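Long-range contact in stress response kinase A (Escherichia coli, PDB 1ZYL), which phosphorylates itself and other proteins on serine and threonine residues using ATP and helps the cell withstand stress, probably that linked to reactive oxygen species: residues L149-F160 against M272-R283. Residues are numbered along the deposited sequence; the frame is centred on the assembly and turned at random.
Sequences LNEYLIEPRKLF and MRLVYYLAWLMR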
ATOM      1  N   LEU A 149     -13.618  -5.381  -5.579  1.00 21.59           N
ATOM      2  CA  LEU A 149     -14.638  -4.675  -4.811  1.00 20.74           C
ATOM      3  C   LEU A 149     -14.957  -5.229  -3.417  1.00 22.10           C
ATOM      4  O   LEU A 149     -15.326  -4.470  -2.520  1.00 20.60           O
ATOM      5  CB  LEU A 149     -15.924  -4.606  -5.636  1.00 17.34           C
ATOM      6  CG  LEU A 149     -15.752  -4.124  -7.071  1.00 14.07           C
ATOM      7  CD1 LEU A 149     -17.122  -3.836  -7.651  1.00 11.12           C
ATOM      8  CD2 LEU A 149     -14.872  -2.875  -7.113  1.00 11.73           C
ATOM      9  N   ASN A 150     -14.816  -6.538  -3.232  1.00 24.20           N
ATOM     10  CA  ASN A 150     -15.122  -7.145  -1.940  1.00 25.78           C
ATOM     11  C   ASN A 150     -14.371  -6.524  -0.779  1.00 24.60           C
ATOM     12  O   ASN A 150     -14.975  -5.977   0.138  1.00 24.46           O
ATOM     13  CB  ASN A 150     -14.834  -8.643  -1.961  1.00 30.21           C
ATOM     14  CG  ASN A 150     -14.921  -9.268  -0.578  1.00 33.12           C
ATOM     15  OD1 ASN A 150     -13.985  -9.933  -0.125  1.00 35.21           O
ATOM     16  ND2 ASN A 150     -16.043  -9.058   0.098  1.00 31.64           N
ATOM     17  N   GLU A 151     -13.048  -6.630  -0.831  1.00 24.00           N
ATOM     18  CA  GLU A 151     -12.165  -6.107   0.208  1.00 23.54           C
ATOM     19  C   GLU A 151     -12.121  -4.591   0.265  1.00 23.26           C
ATOM     20  O   GLU A 151     -12.010  -3.998   1.339  1.00 23.92           O
ATOM     21  CB  GLU A 151     -10.739  -6.617  -0.017  1.00 22.18           C
ATOM     22  CG  GLU A 151      -9.750  -6.154   1.027  1.00 23.57           C
ATOM     23  CD  GLU A 151      -8.341  -6.559   0.690  1.00 26.49           C
ATOM     24  OE1 GLU A 151      -7.481  -6.598   1.601  1.00 26.86           O
ATOM     25  OE2 GLU A 151      -8.093  -6.832  -0.500  1.00 29.64           O
ATOM     26  N   TYR A 152     -12.198  -3.965  -0.900  1.00 23.31           N
ATOM     27  CA  TYR A 152     -12.124  -2.521  -0.965  1.00 22.99           C
ATOM     28  C   TYR A 152     -13.416  -1.758  -0.745  1.00 22.46           C
ATOM     29  O   TYR A 152     -13.382  -0.669  -0.188  1.00 22.45           O
ATOM     30  CB  TYR A 152     -11.474  -2.101  -2.286  1.00 22.70           C
ATOM     31  CG  TYR A 152      -9.970  -2.187  -2.228  1.00 22.42           C
ATOM     32  CD1 TYR A 152      -9.311  -3.408  -2.343  1.00 20.26           C
ATOM     33  CD2 TYR A 152      -9.205  -1.045  -1.989  1.00 22.71           C
ATOM     34  CE1 TYR A 152      -7.923  -3.489  -2.220  1.00 23.27           C
ATOM     35  CE2 TYR A 152      -7.827  -1.110  -1.865  1.00 22.69           C
ATOM     36  CZ  TYR A 152      -7.187  -2.331  -1.982  1.00 24.21           C
ATOM     37  OH  TYR A 152      -5.815  -2.376  -1.884  1.00 22.98           O
ATOM     38  N   LEU A 153     -14.548  -2.326  -1.153  1.00 22.76           N
ATOM     39  CA  LEU A 153     -15.832  -1.638  -0.994  1.00 23.60           C
ATOM     40  C   LEU A 153     -16.879  -2.265  -0.063  1.00 24.46           C
ATOM     41  O   LEU A 153     -17.264  -1.663   0.943  1.00 24.13           O
ATOM     42  CB  LEU A 153     -16.487  -1.428  -2.361  1.00 22.21           C
ATOM     43  CG  LEU A 153     -15.711  -0.637  -3.405  1.00 20.90           C
ATOM     44  CD1 LEU A 153     -16.557  -0.474  -4.645  1.00 18.15           C
ATOM     45  CD2 LEU A 153     -15.341   0.706  -2.841  1.00 19.78           C
ATOM     46  N   ILE A 154     -17.348  -3.461  -0.398  1.00 25.08           N
ATOM     47  CA  ILE A 154     -18.383  -4.092   0.402  1.00 27.53           C
ATOM     48  C   ILE A 154     -18.037  -4.364   1.863  1.00 28.59           C
ATOM     49  O   ILE A 154     -18.884  -4.167   2.732  1.00 29.47           O
ATOM     50  CB  ILE A 154     -18.896  -5.386  -0.267  1.00 27.95           C
ATOM     51  CG1 ILE A 154     -17.774  -6.414  -0.366  1.00 31.69           C
ATOM     52  CG2 ILE A 154     -19.430  -5.066  -1.658  1.00 25.53           C
ATOM     53  CD1 ILE A 154     -18.215  -7.735  -0.974  1.00 36.16           C
ATOM     54  N   GLU A 155     -16.811  -4.803   2.147  1.00 28.81           N
ATOM     55  CA  GLU A 155     -16.425  -5.075   3.533  1.00 28.38           C
ATOM     56  C   GLU A 155     -16.440  -3.784   4.347  1.00 25.73           C
ATOM     57  O   GLU A 155     -17.046  -3.718   5.419  1.00 25.01           O
ATOM     58  CB  GLU A 155     -15.045  -5.731   3.602  1.00 29.83           C
ATOM     59  CG  GLU A 155     -15.085  -7.233   3.505  1.00 34.76           C
ATOM     60  CD  GLU A 155     -13.747  -7.869   3.839  1.00 41.04           C
ATOM     61  OE1 GLU A 155     -12.842  -7.846   2.977  1.00 43.47           O
ATOM     62  OE2 GLU A 155     -13.595  -8.381   4.972  1.00 43.94           O
ATOM     63  N   PRO A 156     -15.756  -2.743   3.857  1.00 23.30           N
ATOM     64  CA  PRO A 156     -15.745  -1.474   4.586  1.00 23.63           C
ATOM     65  C   PRO A 156     -17.177  -0.971   4.832  1.00 24.97           C
ATOM     66  O   PRO A 156     -17.528  -0.597   5.949  1.00 25.81           O
ATOM     67  CB  PRO A 156     -14.957  -0.563   3.660  1.00 22.49           C
ATOM     68  CG  PRO A 156     -13.946  -1.502   3.091  1.00 23.79           C
ATOM     69  CD  PRO A 156     -14.781  -2.722   2.754  1.00 22.71           C
ATOM     70  N   ARG A 157     -18.008  -0.971   3.797  1.00 24.64           N
ATOM     71  CA  ARG A 157     -19.372  -0.518   3.972  1.00 25.47           C
ATOM     72  C   ARG A 157     -20.044  -1.276   5.103  1.00 26.98           C
ATOM     73  O   ARG A 157     -20.868  -0.717   5.815  1.00 28.71           O
ATOM     74  CB  ARG A 157     -20.183  -0.707   2.697  1.00 26.83           C
ATOM     75  CG  ARG A 157     -21.648  -0.325   2.869  1.00 26.52           C
ATOM     76  CD  ARG A 157     -21.787   1.135   3.263  1.00 28.42           C
ATOM     77  NE  ARG A 157     -22.853   1.361   4.239  1.00 31.94           N
ATOM     78  CZ  ARG A 157     -24.135   1.071   4.043  1.00 33.07           C
ATOM     79  NH1 ARG A 157     -25.021   1.318   4.996  1.00 31.96           N
ATOM     80  NH2 ARG A 157     -24.535   0.533   2.898  1.00 35.89           N
ATOM     81  N   LYS A 158     -19.706  -2.553   5.261  1.00 28.49           N
ATOM     82  CA  LYS A 158     -20.294  -3.362   6.328  1.00 29.83           C
ATOM     83  C   LYS A 158     -19.816  -2.869   7.688  1.00 29.03           C
ATOM     84  O   LYS A 158     -20.584  -2.819   8.641  1.00 28.25           O
ATOM     85  CB  LYS A 158     -19.920  -4.835   6.172  1.00 32.03           C
ATOM     86  CG  LYS A 158     -20.584  -5.524   5.011  1.00 36.94           C
ATOM     87  CD  LYS A 158     -20.170  -6.987   4.937  1.00 41.06           C
ATOM     88  CE  LYS A 158     -20.745  -7.654   3.702  1.00 43.25           C
ATOM     89  NZ  LYS A 158     -22.218  -7.426   3.596  1.00 45.70           N
ATOM     90  N   LEU A 159     -18.539  -2.519   7.777  1.00 26.72           N
ATOM     91  CA  LEU A 159     -17.999  -2.016   9.021  1.00 25.76           C
ATOM     92  C   LEU A 159     -18.712  -0.695   9.305  1.00 28.27           C
ATOM     93  O   LEU A 159     -19.269  -0.499  10.380  1.00 30.14           O
ATOM     94  CB  LEU A 159     -16.501  -1.778   8.877  1.00 23.75           C
ATOM     95  CG  LEU A 159     -15.706  -1.580  10.164  1.00 22.52           C
ATOM     96  CD1 LEU A 159     -15.882  -2.813  11.035  1.00 22.17           C
ATOM     97  CD2 LEU A 159     -14.230  -1.353   9.851  1.00 20.23           C
ATOM     98  N   PHE A 160     -18.705   0.200   8.323  1.00 28.98           N
ATOM     99  CA  PHE A 160     -19.345   1.504   8.450  1.00 29.13           C
ATOM    100  C   PHE A 160     -20.733   1.421   9.091  1.00 31.68           C
ATOM    101  O   PHE A 160     -21.110   2.279   9.892  1.00 32.37           O
ATOM    102  CB  PHE A 160     -19.478   2.171   7.071  1.00 26.04           C
ATOM    103  CG  PHE A 160     -18.164   2.519   6.416  1.00 23.51           C
ATOM    104  CD1 PHE A 160     -18.145   3.056   5.129  1.00 21.98           C
ATOM    105  CD2 PHE A 160     -16.953   2.314   7.067  1.00 21.52           C
ATOM    106  CE1 PHE A 160     -16.945   3.383   4.504  1.00 18.61           C
ATOM    107  CE2 PHE A 160     -15.748   2.640   6.446  1.00 20.52           C
ATOM    108  CZ  PHE A 160     -15.749   3.174   5.161  1.00 19.30           C
ATOM    109  N   MET A 272     -11.702   3.474  -4.515  1.00 17.35           N
ATOM    110  CA  MET A 272     -11.482   2.260  -3.747  1.00 17.28           C
ATOM    111  C   MET A 272     -10.539   2.464  -2.573  1.00 18.63           C
ATOM    112  O   MET A 272     -10.817   2.000  -1.464  1.00 20.22           O
ATOM    113  CB  MET A 272     -10.956   1.157  -4.666  1.00 16.08           C
ATOM    114  CG  MET A 272     -12.039   0.511  -5.532  1.00 13.63           C
ATOM    115  SD  MET A 272     -11.421  -0.636  -6.780  1.00  4.91           S
ATOM    116  CE  MET A 272     -12.406  -0.169  -7.932  1.00  9.84           C
ATOM    117  N   ARG A 273      -9.431   3.160  -2.809  1.00 18.60           N
ATOM    118  CA  ARG A 273      -8.450   3.411  -1.757  1.00 20.04           C
ATOM    119  C   ARG A 273      -9.052   4.339  -0.716  1.00 21.62           C
ATOM    120  O   ARG A 273      -8.711   4.296   0.472  1.00 19.65           O
ATOM    121  CB  ARG A 273      -7.195   4.064  -2.343  1.00 20.73           C
ATOM    122  CG  ARG A 273      -6.134   4.402  -1.304  1.00 22.67           C
ATOM    123  CD  ARG A 273      -5.001   5.220  -1.893  1.00 25.16           C
ATOM    124  NE  ARG A 273      -3.790   4.435  -2.103  1.00 27.58           N
ATOM    125  CZ  ARG A 273      -2.874   4.206  -1.166  1.00 29.70           C
ATOM    126  NH1 ARG A 273      -3.031   4.709   0.054  1.00 29.20           N
ATOM    127  NH2 ARG A 273      -1.800   3.476  -1.451  1.00 29.17           N
ATOM    128  N   LEU A 274      -9.960   5.186  -1.176  1.00 23.09           N
ATOM    129  CA  LEU A 274     -10.591   6.143  -0.297  1.00 23.88           C
ATOM    130  C   LEU A 274     -11.475   5.463   0.720  1.00 23.18           C
ATOM    131  O   LEU A 274     -11.316   5.669   1.923  1.00 25.46           O
ATOM    132  CB  LEU A 274     -11.404   7.140  -1.115  1.00 25.29           C
ATOM    133  CG  LEU A 274     -11.049   8.609  -0.933  1.00 23.61           C
ATOM    134  CD1 LEU A 274      -9.555   8.817  -1.035  1.00 23.36           C
ATOM    135  CD2 LEU A 274     -11.773   9.399  -1.987  1.00 24.67           C
ATOM    136  N   VAL A 275     -12.399   4.643   0.245  1.00 19.67           N
ATOM    137  CA  VAL A 275     -13.303   3.971   1.153  1.00 20.81           C
ATOM    138  C   VAL A 275     -12.625   2.903   2.008  1.00 22.21           C
ATOM    139  O   VAL A 275     -12.996   2.711   3.161  1.00 23.48           O
ATOM    140  CB  VAL A 275     -14.495   3.379   0.385  1.00 20.08           C
ATOM    141  CG1 VAL A 275     -13.999   2.678  -0.843  1.00 24.69           C
ATOM    142  CG2 VAL A 275     -15.269   2.424   1.268  1.00 17.79           C
ATOM    143  N   TYR A 276     -11.624   2.218   1.470  1.00 22.36           N
ATOM    144  CA  TYR A 276     -10.956   1.198   2.263  1.00 23.26           C
ATOM    145  C   TYR A 276     -10.177   1.828   3.413  1.00 24.19           C
ATOM    146  O   TYR A 276     -10.190   1.322   4.539  1.00 25.07           O
ATOM    147  CB  TYR A 276      -9.998   0.355   1.406  1.00 23.29           C
ATOM    148  CG  TYR A 276      -9.253  -0.703   2.207  1.00 21.67           C
ATOM    149  CD1 TYR A 276      -9.917  -1.826   2.711  1.00 23.43           C
ATOM    150  CD2 TYR A 276      -7.903  -0.548   2.514  1.00 21.71           C
ATOM    151  CE1 TYR A 276      -9.254  -2.766   3.509  1.00 25.69           C
ATOM    152  CE2 TYR A 276      -7.229  -1.478   3.307  1.00 25.68           C
ATOM    153  CZ  TYR A 276      -7.908  -2.583   3.803  1.00 27.82           C
ATOM    154  OH  TYR A 276      -7.238  -3.498   4.595  1.00 29.76           O
ATOM    155  N   TYR A 277      -9.499   2.933   3.122  1.00 23.59           N
ATOM    156  CA  TYR A 277      -8.692   3.636   4.118  1.00 23.17           C
ATOM    157  C   TYR A 277      -9.462   4.029   5.383  1.00 21.80           C
ATOM    158  O   TYR A 277      -8.882   4.169   6.463  1.00 18.83           O
ATOM    159  CB  TYR A 277      -8.059   4.871   3.470  1.00 22.77           C
ATOM    160  CG  TYR A 277      -7.348   5.788   4.425  1.00 23.70           C
ATOM    161  CD1 TYR A 277      -8.033   6.802   5.079  1.00 25.13           C
ATOM    162  CD2 TYR A 277      -5.982   5.654   4.666  1.00 27.92           C
ATOM    163  CE1 TYR A 277      -7.382   7.673   5.953  1.00 27.33           C
ATOM    164  CE2 TYR A 277      -5.310   6.522   5.546  1.00 29.66           C
ATOM    165  CZ  TYR A 277      -6.023   7.531   6.184  1.00 28.70           C
ATOM    166  OH  TYR A 277      -5.387   8.402   7.040  1.00 28.08           O
ATOM    167  N   LEU A 278     -10.769   4.205   5.250  1.00 21.69           N
ATOM    168  CA  LEU A 278     -11.569   4.577   6.399  1.00 22.04           C
ATOM    169  C   LEU A 278     -11.757   3.371   7.294  1.00 22.67           C
ATOM    170  O   LEU A 278     -11.723   3.494   8.513  1.00 24.02           O
ATOM    171  CB  LEU A 278     -12.925   5.138   5.958  1.00 22.93           C
ATOM    172  CG  LEU A 278     -13.097   6.661   6.002  1.00 22.79           C
ATOM    173  CD1 LEU A 278     -12.068   7.343   5.133  1.00 23.64           C
ATOM    174  CD2 LEU A 278     -14.487   7.015   5.541  1.00 22.30           C
ATOM    175  N   ALA A 279     -11.952   2.200   6.695  1.00 21.73           N
ATOM    176  CA  ALA A 279     -12.127   0.980   7.477  1.00 20.71           C
ATOM    177  C   ALA A 279     -10.779   0.597   8.088  1.00 20.67           C
ATOM    178  O   ALA A 279     -10.693   0.133   9.228  1.00 20.82           O
ATOM    179  CB  ALA A 279     -12.650  -0.148   6.590  1.00 18.54           C
ATOM    180  N   TRP A 280      -9.726   0.807   7.309  1.00 20.08           N
ATOM    181  CA  TRP A 280      -8.373   0.498   7.736  1.00 19.23           C
ATOM    182  C   TRP A 280      -8.087   1.201   9.053  1.00 17.47           C
ATOM    183  O   TRP A 280      -7.662   0.566  10.005  1.00 17.44           O
ATOM    184  CB  TRP A 280      -7.380   0.951   6.664  1.00 19.55           C
ATOM    185  CG  TRP A 280      -5.966   0.656   6.977  1.00 16.67           C
ATOM    186  CD1 TRP A 280      -5.322  -0.529   6.815  1.00 18.27           C
ATOM    187  CD2 TRP A 280      -5.000   1.576   7.486  1.00 16.03           C
ATOM    188  NE1 TRP A 280      -4.001  -0.409   7.184  1.00 17.18           N
ATOM    189  CE2 TRP A 280      -3.778   0.876   7.602  1.00 17.51           C
ATOM    190  CE3 TRP A 280      -5.045   2.924   7.853  1.00 15.08           C
ATOM    191  CZ2 TRP A 280      -2.602   1.487   8.072  1.00 17.33           C
ATOM    192  CZ3 TRP A 280      -3.874   3.533   8.320  1.00 14.97           C
ATOM    193  CH2 TRP A 280      -2.671   2.811   8.423  1.00 13.17           C
ATOM    194  N   LEU A 281      -8.317   2.510   9.099  1.00 17.27           N
ATOM    195  CA  LEU A 281      -8.098   3.291  10.321  1.00 16.82           C
ATOM    196  C   LEU A 281      -9.006   2.786  11.418  1.00 16.97           C
ATOM    197  O   LEU A 281      -8.558   2.478  12.512  1.00 19.81           O
ATOM    198  CB  LEU A 281      -8.402   4.764  10.092  1.00 14.90           C
ATOM    199  CG  LEU A 281      -7.389   5.583   9.303  1.00 15.33           C
ATOM    200  CD1 LEU A 281      -8.039   6.879   8.882  1.00 14.87           C
ATOM    201  CD2 LEU A 281      -6.152   5.835  10.146  1.00 12.57           C
ATOM    202  N   MET A 282     -10.294   2.707  11.116  1.00 16.59           N
ATOM    203  CA  MET A 282     -11.267   2.230  12.081  1.00 16.75           C
ATOM    204  C   MET A 282     -10.850   0.894  12.701  1.00 16.99           C
ATOM    205  O   MET A 282     -10.774   0.781  13.916  1.00 16.00           O
ATOM    206  CB  MET A 282     -12.644   2.102  11.415  1.00 16.57           C
ATOM    207  CG  MET A 282     -13.172   3.417  10.833  1.00 15.30           C
ATOM    208  SD  MET A 282     -14.832   3.348  10.106  1.00  9.70           S
ATOM    209  CE  MET A 282     -15.788   3.658  11.533  1.00 11.55           C
ATOM    210  N   ARG A 283     -10.557  -0.106  11.875  1.00 18.41           N
ATOM    211  CA  ARG A 283     -10.186  -1.426  12.389  1.00 20.59           C
ATOM    212  C   ARG A 283      -9.003  -1.450  13.340  1.00 20.46           C
ATOM    213  O   ARG A 283      -8.928  -2.308  14.213  1.00 22.86           O
ATOM    214  CB  ARG A 283      -9.913  -2.398  11.241  1.00 23.81           C
ATOM    215  CG  ARG A 283     -11.157  -2.912  10.540  1.00 26.18           C
ATOM    216  CD  ARG A 283     -10.804  -3.521   9.194  1.00 29.81           C
ATOM    217  NE  ARG A 283     -11.999  -3.778   8.393  1.00 33.66           N
ATOM    218  CZ  ARG A 283     -12.001  -3.961   7.076  1.00 31.88           C
ATOM    219  NH1 ARG A 283     -13.142  -4.191   6.443  1.00 29.87           N
ATOM    220  NH2 ARG A 283     -10.866  -3.907   6.391  1.00 33.00           N
TER
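Pro-156 and Phe-160, one turn apart, both enter helix 272-283 as knobs. The proline ring sits among Val-275, Tyr-276, Ala-279 and Arg-283. Its CB lies 3.8 Å from Ala-279 CB, at one of two places where the backbones come close; the other is Tyr-152 beside Tyr-276. Phe-160 fills the next hole, among Val-275, Leu-278, Ala-279 and Met-282. With CG beside its own backbone N (chi1 -65°), its ring swings in toward the partner helix. Its CZ meets Leu-278 CB at 3.5 Å, and its edge faces the backbone N of Ala-279. Met-282 SD makes an oblique Met-aromatic contact, 4.8 Å from the Phe-160 ring centroid. Phe-174 meets the same ring edge-to-face. An alanine in place of Phe-160 would probably open a gap between Val-275 and Leu-278 and deprive the Met-282 sulfur of its aromatic partner.

This is knobs-into-holes packing of two helices in the helical part of a kinase fold of the aminoglycoside phosphotransferase (APH) type. The axes approach to 8.0 Å at 51°. A pi-type turn at 150-154 and a kink at Pro-156 interrupt the regular bonding of helix 149-160.

Nearer its start, Tyr-152 and Tyr-276 pair obliquely, with centroids 5.2 Å apart and planes at 41°. The edge of Tyr-152 meets Met-272 O, 3.5 Å from CD2.

At the polar margin, Arg-283 CG packs 3.5 Å from Leu-159 CD2. Ala-279 CB lies over one guanidinium face. Glu-155 OE2 stays 4.5 Å from Arg-283 NH1, too far for a salt bridge. Glu-151 pairs with Arg-222. Arg-273 forms a salt bridge with Asp-201, the inferred catalytic proton acceptor.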